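Local coordinates for protein glycerol kinase, putative (Plasmodium falciparum, PDB 2W40) that probably catalyses the ATP-dependent phosphorylation of glycerol to sn-glycerol 3-phosphate, the entry step of glycerol degradation, as an FGGY-family kinase, at residues I254-E263 / L462-R470; T243-I254 / V443-A452. All blocks are in the same frame, centred on the assembly; numbering follows the deposited sequence. Where two conformers were deposited one is given.

Contact 1: residues I254-E263 / L462-R470; sequences IGQAIFDEGE and LDSVKSLLR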
loop_
_atom_site.group_PDB
_atom_site.type_symbol
_atom_site.label_atom_id
_atom_site.label_comp_id
_atom_site.label_asym_id
_atom_site.label_seq_id
_atom_site.Cartn_x
_atom_site.Cartn_y
_atom_site.Cartn_z
ATOM N N ILE C 254 19.653 28.686 -12.069
ATOM C CA ILE C 254 20.879 29.468 -12.144
ATOM C C ILE C 254 22.082 28.536 -11.921
ATOM O O ILE C 254 23.071 28.652 -12.666
ATOM C CB ILE C 254 20.855 30.670 -11.196
ATOM C CG1 ILE C 254 19.734 31.641 -11.562
ATOM C CG2 ILE C 254 22.166 31.485 -11.263
ATOM C CD1 ILE C 254 19.644 32.814 -10.572
ATOM N N GLY C 255 22.009 27.649 -10.960
ATOM C CA GLY C 255 23.060 26.645 -10.757
ATOM C C GLY C 255 23.325 25.672 -11.890
ATOM O O GLY C 255 24.450 25.131 -11.971
ATOM N N GLN C 256 22.322 25.471 -12.745
ATOM C CA GLN C 256 22.476 24.561 -13.907
ATOM C C GLN C 256 22.864 25.441 -15.151
ATOM O O GLN C 256 22.967 24.904 -16.280
ATOM C CB GLN C 256 21.188 23.849 -14.172
ATOM C CG GLN C 256 20.772 22.733 -13.268
ATOM C CD GLN C 256 21.370 21.402 -13.681
ATOM O OE1 GLN C 256 20.863 20.354 -13.324
ATOM N NE2 GLN C 256 22.442 21.455 -14.350
ATOM N N ALA C 257 22.917 26.755 -15.005
ATOM C CA ALA C 257 23.160 27.752 -16.113
ATOM C C ALA C 257 22.187 27.613 -17.289
ATOM O O ALA C 257 22.613 27.709 -18.425
ATOM C CB ALA C 257 24.614 27.677 -16.683
ATOM N N ILE C 258 20.899 27.375 -17.001
ATOM C CA ILE C 258 19.904 27.286 -18.043
ATOM C C ILE C 258 19.379 28.719 -18.285
ATOM O O ILE C 258 18.269 29.186 -17.951
ATOM C CB ILE C 258 18.887 26.161 -17.824
ATOM C CG1 ILE C 258 18.029 26.544 -16.713
ATOM C CG2 ILE C 258 19.563 24.661 -17.700
ATOM C CD1 ILE C 258 16.548 25.915 -16.931
ATOM N N PHE C 259 20.231 29.498 -18.933
ATOM C CA PHE C 259 20.003 30.903 -19.169
ATOM C C PHE C 259 19.488 31.236 -20.534
ATOM O O PHE C 259 19.105 32.407 -20.760
ATOM C CB PHE C 259 21.343 31.686 -18.978
ATOM C CG PHE C 259 21.953 31.570 -17.612
ATOM C CD1 PHE C 259 21.200 31.878 -16.495
ATOM C CD2 PHE C 259 23.232 31.107 -17.409
ATOM C CE1 PHE C 259 21.801 31.846 -15.229
ATOM C CE2 PHE C 259 23.804 31.017 -16.155
ATOM C CZ PHE C 259 23.079 31.334 -15.070
ATOM N N ASP C 260 19.558 30.288 -21.483
ATOM C CA ASP C 260 19.064 30.561 -22.832
ATOM C C ASP C 260 17.669 30.034 -23.024
ATOM O O ASP C 260 17.295 28.972 -22.510
ATOM C CB ASP C 260 19.922 29.911 -23.914
ATOM C CG ASP C 260 21.374 30.428 -23.961
ATOM O OD1 ASP C 260 21.605 31.581 -23.616
ATOM O OD2 ASP C 260 22.276 29.630 -24.355
ATOM N N GLU C 261 16.902 30.763 -23.820
ATOM C CA GLU C 261 15.596 30.310 -24.220
ATOM C C GLU C 261 15.643 28.858 -24.740
ATOM O O GLU C 261 16.535 28.466 -25.576
ATOM C CB GLU C 261 15.072 31.298 -25.263
ATOM C CG GLU C 261 13.684 31.182 -25.597
ATOM C CD GLU C 261 13.273 32.280 -26.531
ATOM O OE1 GLU C 261 13.972 33.378 -26.658
ATOM O OE2 GLU C 261 12.208 32.053 -27.139
ATOM N N GLY C 262 14.699 28.050 -24.226
ATOM C CA GLY C 262 14.566 26.661 -24.528
ATOM C C GLY C 262 15.341 25.649 -23.701
ATOM O O GLY C 262 15.122 24.454 -23.836
ATOM N N GLU C 263 16.280 26.103 -22.925
ATOM C CA GLU C 263 16.970 25.258 -22.049
ATOM C C GLU C 263 16.065 24.912 -20.862
ATOM O O GLU C 263 15.313 25.807 -20.348
ATOM C CB GLU C 263 18.228 25.870 -21.517
ATOM C CG GLU C 263 19.374 26.142 -22.561
ATOM C CD GLU C 263 20.664 26.473 -21.863
ATOM O OE1 GLU C 263 20.853 27.642 -21.456
ATOM O OE2 GLU C 263 21.469 25.497 -21.613
ATOM N N LEU C 462 28.240 37.140 -14.966
ATOM C CA LEU C 462 27.727 35.773 -15.060
ATOM C C LEU C 462 28.608 34.975 -16.014
ATOM O O LEU C 462 28.858 33.816 -15.811
ATOM C CB LEU C 462 26.245 35.787 -15.525
ATOM C CG LEU C 462 25.464 34.503 -15.384
ATOM C CD1 LEU C 462 25.553 33.943 -13.980
ATOM C CD2 LEU C 462 23.989 34.657 -15.940
ATOM N N ASP C 463 29.141 35.611 -17.050
ATOM C CA ASP C 463 29.903 34.835 -18.038
ATOM C C ASP C 463 31.189 34.226 -17.518
ATOM O O ASP C 463 31.570 33.157 -17.937
ATOM C CB ASP C 463 30.086 35.652 -19.309
ATOM C CG ASP C 463 28.747 35.893 -20.000
ATOM O OD1 ASP C 463 28.106 34.883 -20.412
ATOM O OD2 ASP C 463 28.312 37.082 -20.074
ATOM N N SER C 464 31.796 34.841 -16.525
ATOM C CA SER C 464 32.946 34.225 -15.873
ATOM C C SER C 464 32.606 32.940 -15.053
ATOM O O SER C 464 33.492 32.143 -14.779
ATOM C CB SER C 464 33.697 35.281 -15.032
ATOM O OG SER C 464 32.894 36.436 -14.762
ATOM N N VAL C 465 31.333 32.697 -14.693
ATOM C CA VAL C 465 31.002 31.486 -13.914
ATOM C C VAL C 465 30.298 30.412 -14.728
ATOM O O VAL C 465 30.299 29.263 -14.329
ATOM C CB VAL C 465 30.265 31.810 -12.590
ATOM C CG1 VAL C 465 31.156 32.631 -11.688
ATOM C CG2 VAL C 465 29.015 32.560 -12.835
ATOM N N LYS C 466 29.800 30.733 -15.915
ATOM C CA LYS C 466 28.983 29.752 -16.656
ATOM C C LYS C 466 29.639 28.429 -17.042
ATOM O O LYS C 466 28.961 27.407 -17.006
ATOM C CB LYS C 466 28.368 30.334 -17.929
ATOM C CG LYS C 466 27.636 31.585 -17.733
ATOM C CD LYS C 466 26.582 31.803 -18.771
ATOM C CE LYS C 466 27.145 31.972 -20.144
ATOM N NZ LYS C 466 26.045 32.679 -20.896
ATOM N N SER C 467 30.900 28.426 -17.486
ATOM C CA SER C 467 31.525 27.147 -17.929
ATOM C C SER C 467 31.645 26.211 -16.758
ATOM O O SER C 467 31.353 25.011 -16.870
ATOM C CB SER C 467 32.906 27.389 -18.628
ATOM O OG SER C 467 33.743 26.226 -18.529
ATOM N N LEU C 468 32.056 26.775 -15.618
ATOM C CA LEU C 468 32.001 26.138 -14.278
ATOM C C LEU C 468 30.664 25.477 -13.941
ATOM O O LEU C 468 30.554 24.295 -13.596
ATOM C CB LEU C 468 32.269 27.255 -13.257
ATOM C CG LEU C 468 33.285 27.134 -12.139
ATOM C CD1 LEU C 468 33.459 28.510 -11.427
ATOM C CD2 LEU C 468 32.879 26.076 -11.211
ATOM N N LEU C 469 29.605 26.234 -14.107
ATOM C CA LEU C 469 28.315 25.714 -13.827
ATOM C C LEU C 469 27.920 24.573 -14.804
ATOM O O LEU C 469 27.489 23.549 -14.384
ATOM C CB LEU C 469 27.302 26.849 -13.859
ATOM C CG LEU C 469 27.531 28.000 -12.832
ATOM C CD1 LEU C 469 26.601 29.241 -13.146
ATOM C CD2 LEU C 469 27.511 27.555 -11.384
ATOM N N ARG C 470 28.134 24.709 -16.085
ATOM C CA ARG C 470 27.594 23.676 -16.996
ATOM C C ARG C 470 28.164 22.226 -16.888
ATOM O O ARG C 470 27.736 21.351 -17.647
ATOM C CB ARG C 470 27.669 24.152 -18.415
ATOM C CG ARG C 470 26.888 25.371 -18.678
ATOM C CD ARG C 470 27.249 25.772 -20.052
ATOM N NE ARG C 470 27.028 27.163 -20.422
ATOM C CZ ARG C 470 25.850 27.665 -20.765
ATOM N NH1 ARG C 470 24.729 26.935 -20.653
ATOM N NH2 ARG C 470 25.804 28.934 -21.150
HETATM O O HOH W 1 25.538 22.586 -13.009
HETATM O O HOH W 2 23.133 24.776 -19.274
HETATM O O HOH W 3 23.800 32.351 -21.991
HETATM O O HOH W 4 22.921 29.225 -21.116
#

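Contact 2: residues T243-I254 / V443-A452; sequences TGCIGDQQSACI and VTSLGAAVLA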
loop_
_atom_site.group_PDB
_atom_site.type_symbol
_atom_site.label_atom_id
_atom_site.label_comp_id
_atom_site.label_asym_id
_atom_site.label_seq_id
_atom_site.Cartn_x
_atom_site.Cartn_y
_atom_site.Cartn_z
ATOM N N THR C 243 22.669 39.370 0.021
ATOM C CA THR C 243 22.766 39.990 -1.299
ATOM C C THR C 243 22.163 39.192 -2.453
ATOM O O THR C 243 22.162 39.633 -3.623
ATOM C CB THR C 243 24.244 40.294 -1.621
ATOM O OG1 THR C 243 24.990 39.062 -1.636
ATOM C CG2 THR C 243 24.828 41.208 -0.565
ATOM N N GLY C 244 21.636 38.003 -2.163
ATOM C CA GLY C 244 20.886 37.291 -3.151
ATOM C C GLY C 244 19.770 36.513 -2.537
ATOM O O GLY C 244 19.886 36.039 -1.443
ATOM N N CYS C 245 18.652 36.436 -3.250
ATOM C CA CYS C 245 17.481 35.719 -2.817
ATOM C C CYS C 245 16.660 35.257 -3.949
ATOM O O CYS C 245 16.367 36.026 -4.845
ATOM C CB CYS C 245 16.656 36.660 -2.004
ATOM S SG CYS C 245 15.203 35.915 -1.119
ATOM N N ILE C 246 16.286 33.995 -3.932
ATOM C CA ILE C 246 15.566 33.355 -5.059
ATOM C C ILE C 246 14.846 32.093 -4.535
ATOM O O ILE C 246 15.374 31.435 -3.624
ATOM C CB ILE C 246 16.560 33.043 -6.227
ATOM C CG1 ILE C 246 15.835 32.589 -7.452
ATOM C CG2 ILE C 246 17.641 32.023 -5.714
ATOM C CD1 ILE C 246 16.634 32.744 -8.791
ATOM N N GLY C 247 13.692 31.757 -5.126
ATOM C CA GLY C 247 13.013 30.513 -4.886
ATOM C C GLY C 247 13.898 29.299 -5.306
ATOM O O GLY C 247 14.711 29.392 -6.217
ATOM N N ASP C 248 13.807 28.200 -4.541
ATOM C CA ASP C 248 14.692 27.070 -4.715
ATOM C C ASP C 248 14.763 26.527 -6.107
ATOM O O ASP C 248 15.917 26.319 -6.630
ATOM C CB ASP C 248 14.592 26.001 -3.620
ATOM C CG ASP C 248 13.206 25.294 -3.512
ATOM O OD1 ASP C 248 12.316 25.558 -4.324
ATOM O OD2 ASP C 248 13.046 24.475 -2.558
ATOM N N GLN C 249 13.611 26.338 -6.747
ATOM C CA GLN C 249 13.647 25.637 -8.074
ATOM C C GLN C 249 14.262 26.608 -9.142
ATOM O O GLN C 249 14.929 26.171 -10.097
ATOM C CB GLN C 249 12.316 25.112 -8.448
ATOM C CG GLN C 249 11.792 24.032 -7.479
ATOM C CD GLN C 249 12.864 22.983 -7.132
ATOM O OE1 GLN C 249 13.512 22.480 -8.097
ATOM N NE2 GLN C 249 13.151 22.736 -5.833
ATOM N N GLN C 250 13.955 27.916 -9.054
ATOM C CA GLN C 250 14.614 28.929 -9.877
ATOM C C GLN C 250 16.105 29.023 -9.550
ATOM O O GLN C 250 16.963 29.162 -10.466
ATOM C CB GLN C 250 13.882 30.274 -9.686
ATOM C CG GLN C 250 12.579 30.339 -10.409
ATOM C CD GLN C 250 11.351 30.055 -9.575
ATOM O OE1 GLN C 250 11.454 29.323 -8.568
ATOM N NE2 GLN C 250 10.123 30.538 -10.056
ATOM N N SER C 251 16.457 28.856 -8.292
ATOM C CA SER C 251 17.897 28.804 -7.870
ATOM C C SER C 251 18.627 27.708 -8.642
ATOM O O SER C 251 19.737 27.910 -9.134
ATOM C CB SER C 251 18.079 28.685 -6.365
ATOM O OG SER C 251 19.356 29.081 -5.972
ATOM N N ALA C 252 18.009 26.551 -8.770
ATOM C CA ALA C 252 18.572 25.439 -9.481
ATOM C C ALA C 252 18.756 25.722 -10.979
ATOM O O ALA C 252 19.707 25.186 -11.638
ATOM C CB ALA C 252 17.656 24.221 -9.269
ATOM N N CYS C 253 17.893 26.525 -11.593
ATOM C CA CYS C 253 18.070 27.077 -12.964
ATOM C C CYS C 253 19.344 27.894 -13.097
ATOM O O CYS C 253 20.091 27.720 -14.053
ATOM C CB CYS C 253 16.919 27.950 -13.403
ATOM S SG CYS C 253 15.330 27.080 -13.502
ATOM N N ILE C 254 19.653 28.686 -12.069
ATOM C CA ILE C 254 20.879 29.468 -12.144
ATOM C C ILE C 254 22.082 28.536 -11.921
ATOM O O ILE C 254 23.071 28.652 -12.666
ATOM C CB ILE C 254 20.855 30.670 -11.196
ATOM C CG1 ILE C 254 19.734 31.641 -11.562
ATOM C CG2 ILE C 254 22.166 31.485 -11.263
ATOM C CD1 ILE C 254 19.644 32.814 -10.572
ATOM N N VAL C 443 22.671 21.864 -6.581
ATOM C CA VAL C 443 22.684 22.996 -7.520
ATOM C C VAL C 443 21.771 24.142 -7.006
ATOM O O VAL C 443 21.996 25.333 -7.374
ATOM C CB VAL C 443 22.313 22.667 -8.989
ATOM C CG1 VAL C 443 23.235 21.579 -9.574
ATOM C CG2 VAL C 443 20.913 22.173 -9.126
ATOM N N THR C 444 20.768 23.806 -6.166
ATOM C CA THR C 444 19.977 24.899 -5.532
ATOM C C THR C 444 20.819 25.903 -4.749
ATOM O O THR C 444 20.742 27.126 -4.960
ATOM C CB THR C 444 18.893 24.288 -4.642
ATOM O OG1 THR C 444 17.978 23.584 -5.527
ATOM C CG2 THR C 444 18.146 25.387 -3.862
ATOM N N SER C 445 21.625 25.403 -3.796
ATOM C CA SER C 445 22.518 26.282 -3.013
ATOM C C SER C 445 23.537 26.998 -3.899
ATOM O O SER C 445 23.904 28.122 -3.619
ATOM C CB SER C 445 23.203 25.499 -1.935
ATOM O OG SER C 445 24.152 24.562 -2.458
ATOM N N LEU C 446 24.011 26.310 -4.962
ATOM C CA LEU C 446 24.976 26.901 -5.882
ATOM C C LEU C 446 24.370 28.133 -6.569
ATOM O O LEU C 446 25.043 29.192 -6.682
ATOM C CB LEU C 446 25.412 25.851 -6.885
ATOM C CG LEU C 446 26.452 26.200 -7.858
ATOM C CD1 LEU C 446 27.694 26.671 -7.205
ATOM C CD2 LEU C 446 26.580 24.956 -8.778
ATOM N N GLY C 447 23.098 28.085 -6.969
ATOM C CA GLY C 447 22.522 29.244 -7.617
ATOM C C GLY C 447 22.426 30.493 -6.731
ATOM O O GLY C 447 22.684 31.606 -7.172
ATOM N N ALA C 448 22.153 30.291 -5.443
ATOM C CA ALA C 448 22.057 31.358 -4.477
ATOM C C ALA C 448 23.436 31.964 -4.200
ATOM O O ALA C 448 23.546 33.170 -3.950
ATOM C CB ALA C 448 21.422 30.880 -3.173
ATOM N N ALA C 449 24.475 31.133 -4.211
ATOM C CA ALA C 449 25.840 31.638 -3.990
ATOM C C ALA C 449 26.225 32.461 -5.186
ATOM O O ALA C 449 26.877 33.464 -5.048
ATOM C CB ALA C 449 26.756 30.438 -3.794
ATOM N N VAL C 450 25.808 32.027 -6.385
ATOM C CA VAL C 450 26.062 32.803 -7.617
ATOM C C VAL C 450 25.421 34.212 -7.534
ATOM O O VAL C 450 26.105 35.241 -7.814
ATOM C CB VAL C 450 25.684 32.029 -8.948
ATOM C CG1 VAL C 450 25.677 32.982 -10.203
ATOM C CG2 VAL C 450 26.602 30.758 -9.104
ATOM N N LEU C 451 24.143 34.253 -7.170
ATOM C CA LEU C 451 23.489 35.523 -7.151
ATOM C C LEU C 451 24.137 36.445 -6.087
ATOM O O LEU C 451 24.384 37.613 -6.356
ATOM C CB LEU C 451 21.959 35.353 -6.891
ATOM C CG LEU C 451 21.068 34.682 -7.906
ATOM C CD1 LEU C 451 19.733 34.307 -7.154
ATOM C CD2 LEU C 451 20.887 35.562 -9.084
ATOM N N ALA C 452 24.392 35.925 -4.885
ATOM C CA ALA C 452 24.927 36.704 -3.797
ATOM C C ALA C 452 26.333 37.286 -4.195
ATOM O O ALA C 452 26.626 38.490 -4.037
ATOM C CB ALA C 452 24.989 35.878 -2.545
HETATM O O HOH W 5 15.799 22.376 -4.043
#

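Contact 1: residues I254-E263 / L462-R470
Glu263 OE1 is gripped twice: by the N-H of Asp260 in its own loop, on the anti lone pair, and by water 4, which leads across to Arg470 NH2; water 4 O lies 2.6 Å from Glu263 OE1. The direct ion pair is long, Glu263 OE2 lying 3.7 Å from Arg470 NH1, with carboxylate and guanidinium planes turned 35° apart. Arg470 is extended from CG to NE, and Ala257 CB lies over one face of its guanidinium near the rim. Phe259 supplies the apolar half. Leu462, its CG anti to the backbone N (chi1 -167°), sets CD2 over the centre of the ring, 3.5 Å from the Phe259 centroid, a CH-pi contact. Against the opposite face, toward the rim, lies Ala257 C. Lys466 CD reaches Phe259 CD2 at 3.7 Å, and its NZ goes on to a salt bridge with Asp463 OD1, whose hydrogen bond is weak. Where helix 248-255 ends in a Schellman motif at Ala257, Leu469 CB packs on Ala257 CB at 4.0 Å, and water 1 donates to both Gly255 O and Leu469 O. The loop leaving the helix is thus joined to 462-470 by hydrocarbon contacts and bridging waters, and Glu263 and Arg470 meet mainly through solvent, which probably softens their attraction.

Contact 2: residues T243-I254 / V443-A452
Ser251 turns OG anti to its own nitrogen (chi1 -160°), and Thr444 sends CG2 anti to its N while OG1 lies beside that N; the serine hydroxyl thereby reaches the Thr444 carbonyl and the threonine methyl reaches Asp248 CB. The setting is the actin-like ATPase fold of the FGGY kinases, in which helix 443-455, of the C-terminal domain, packs against strand 241-247 and helix 248-255 of the N-terminal one. The axes of helices 248-254 and 443-452 approach to 6.7 Å at 75°, a closeness permitted by Gly447, whose CA makes a CA-H...O contact with Ser251 O at 3.4 Å. Ser251 OG donates to Thr444 O at 2.6 Å in the carbonyl plane, bonding a helix carbonyl across the buried interface. On the flank, Ala252 CB rests on Val443 CG2. Leu451 fills the angle between strand and helix with its two methyls: CD1 meets Ile246 CG2 at 3.4 Å, tight for a carbon pair, and CD2 meets Ile254 CD1. Both isoleucine side chains cross that of Leu451 at about a right angle. Ile254 CG2, on the other branch, touches Val450 CG1. Gly244 lets the strand pass close to the helix, its CA 4.1 Å from Ala452 CA. At the start of helix 248-255, Asp248 OD1 and Gln249 NE2 are hydrogen-bonded to a bound glycerol, and water 5 is hydrogen-bonded to Thr444 OG1 and takes a weak bond from Gln249 NE2. Farther back on the strand, Thr243 OG1 donates to Ala452 O at 3.0 Å, with a C=O...donor angle of 99° and the donor tilted from the carbonyl plane.

How the contacts relate
Contacts 1 and 2 lie about 12 Å apart between centres and share Ile254, near the end of helix 248-255. One chain path runs from strand 241-247 through that helix into the loop at 256-263; the other runs from helix 443-455 to helix 466-469. Leu446 CD2 touches Leu469 CD2 at 3.8 Å, while Leu462 CD1 packs on Val450 CG1, so the leucine side of contact 1 packs directly on contact 2. In contact 2 Asp248 is hydrogen-bonded to a glycerol, and its side chain lies about 7 Å from that of Thr270, which binds ADP in another structure of this protein. Contact 1 lies away from the nucleotide site; a glycerol about 5 Å from the Leu462 side chain is merely nearby.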